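Side-chain contact in general odorant-binding protein 28a (Drosophila melanogaster, PDB 6QQ4), which probably binds odorants and pheromones as a small secreted carrier and is involved in detecting the floral odour beta-ionone: residues Thr95-Asp99 with His100-Ala104. Sequence-based numbering, arbitrary orientation.
Sequences TVPDD and HCEAA
The chain enters helix 100-117 at Asp99, whose O accepts the N-H of Ala103 at 2.8 Å, while the incoming loop bends back over this first turn. Asp99 is the N-cap residue, and its side chain makes the capping bonds. Its CG lies anti to the backbone N (chi1 -177°), which brings OD1 within reach of the N-H groups of Cys101 and Glu102. Glu102 N reaches OD1 of Asp99 at 3.1 Å along a nearly straight bond (165°), from above the carboxylate plane. Cys101 N also points to this oxygen, but that bond is bent and weak. The helix end probably favours the negative charge of Asp99. OD2 of Asp99 has a hydrogen bond to OH of Tyr39.

A water bridges Asp98 O and His100 N, so the first N-H of the helix is also served. The His100 ring sets its CD2 edge 3.1 Å from Asp98 O, near the ring plane. ND1 of His100 is hydrogen-bonded to NZ of Lys50 on helix 39-52. On the loop's apolar side, CG2 of Val96 rests on CB of Ala103 at 3.9 Å. Pro97 lays CG against CB of Glu102.

The turn follows the loop from helix 78-91 and packs beside helix 39-52. Cys101 is tied to Cys43 of that helix by a disulfide, one of three in this PBP/GOBP-family fold. Ala104 touches Ala46 and Met49, and Val96 reaches along helix 100-117 to Ala106 and Tyr107.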
loop_
_atom_site.group_PDB
_atom_site.type_symbol
_atom_site.label_atom_id
_atom_site.label_comp_id
_atom_site.label_asym_id
_atom_site.label_seq_id
_atom_site.Cartn_x
_atom_site.Cartn_y
_atom_site.Cartn_z
ATOM N N THR A 95 13.721 -6.498 -4.402
ATOM C CA THR A 95 14.101 -5.766 -5.606
ATOM C C THR A 95 12.871 -5.399 -6.461
ATOM O O THR A 95 12.018 -6.251 -6.745
ATOM C CB THR A 95 15.093 -6.568 -6.463
ATOM O OG1 THR A 95 14.586 -7.890 -6.681
ATOM C CG2 THR A 95 16.442 -6.657 -5.766
ATOM N N VAL A 96 12.798 -4.134 -6.876
ATOM C CA VAL A 96 11.641 -3.596 -7.610
ATOM C C VAL A 96 12.096 -2.893 -8.890
ATOM O O VAL A 96 13.271 -2.586 -9.026
ATOM C CB VAL A 96 10.854 -2.609 -6.740
ATOM C CG1 VAL A 96 10.423 -3.285 -5.432
ATOM C CG2 VAL A 96 11.686 -1.373 -6.453
ATOM N N PRO A 97 11.170 -2.632 -9.837
ATOM C CA PRO A 97 11.611 -1.933 -11.052
ATOM C C PRO A 97 11.768 -0.436 -10.848
ATOM O O PRO A 97 11.294 0.096 -9.852
ATOM C CB PRO A 97 10.483 -2.204 -12.049
ATOM C CG PRO A 97 9.639 -3.308 -11.432
ATOM C CD PRO A 97 9.780 -3.095 -9.955
ATOM N N ASP A 98 12.383 0.238 -11.811
ATOM C CA ASP A 98 12.580 1.686 -11.736
ATOM C C ASP A 98 11.262 2.432 -11.947
ATOM O O ASP A 98 11.077 3.546 -11.463
ATOM C CB ASP A 98 13.607 2.136 -12.775
ATOM C CG ASP A 98 15.001 1.572 -12.510
ATOM O OD1 ASP A 98 15.386 1.417 -11.324
ATOM O OD2 ASP A 98 15.711 1.298 -13.499
ATOM N N ASP A 99 10.356 1.811 -12.688
ATOM C CA ASP A 99 9.003 2.330 -12.871
ATOM C C ASP A 99 8.263 2.340 -11.523
ATOM O O ASP A 99 8.071 1.290 -10.918
ATOM C CB ASP A 99 8.256 1.479 -13.906
ATOM C CG ASP A 99 6.848 1.992 -14.202
ATOM O OD1 ASP A 99 6.079 2.255 -13.266
ATOM O OD2 ASP A 99 6.499 2.120 -15.381
ATOM N N HIS A 100 7.848 3.520 -11.065
ATOM C CA HIS A 100 7.283 3.672 -9.717
ATOM C C HIS A 100 5.915 2.992 -9.567
ATOM O O HIS A 100 5.542 2.524 -8.485
ATOM C CB HIS A 100 7.167 5.160 -9.359
ATOM C CG HIS A 100 8.489 5.851 -9.191
ATOM N ND1 HIS A 100 8.601 7.132 -8.694
ATOM C CD2 HIS A 100 9.755 5.434 -9.441
ATOM C CE1 HIS A 100 9.877 7.480 -8.653
ATOM N NE2 HIS A 100 10.597 6.470 -9.109
ATOM N N CYS A 101 5.170 2.943 -10.657
ATOM C CA CYS A 101 3.882 2.282 -10.635
ATOM C C CYS A 101 4.092 0.797 -10.403
ATOM O O CYS A 101 3.465 0.211 -9.520
ATOM C CB CYS A 101 3.121 2.543 -11.936
ATOM S SG CYS A 101 2.795 4.283 -12.219
ATOM N N GLU A 102 4.993 0.204 -11.189
ATOM C CA GLU A 102 5.317 -1.207 -11.032
ATOM C C GLU A 102 6.042 -1.474 -9.692
ATOM O O GLU A 102 5.889 -2.546 -9.105
ATOM C CB GLU A 102 6.152 -1.691 -12.229
ATOM C CG GLU A 102 5.326 -1.779 -13.518
ATOM C CD GLU A 102 6.143 -2.043 -14.781
ATOM O OE1 GLU A 102 7.377 -1.872 -14.775
ATOM O OE2 GLU A 102 5.533 -2.439 -15.794
ATOM N N ALA A 103 6.804 -0.504 -9.208
ATOM C CA ALA A 103 7.472 -0.674 -7.913
ATOM C C ALA A 103 6.455 -0.711 -6.772
ATOM O O ALA A 103 6.608 -1.505 -5.834
ATOM C CB ALA A 103 8.474 0.416 -7.682
ATOM N N ALA A 104 5.430 0.140 -6.852
ATOM C CA ALA A 104 4.367 0.163 -5.841
ATOM C C ALA A 104 3.664 -1.184 -5.766
ATOM O O ALA A 104 3.371 -1.683 -4.678
ATOM C CB ALA A 104 3.373 1.249 -6.125
HETATM O O HOH W 1 9.547 5.603 -12.671
#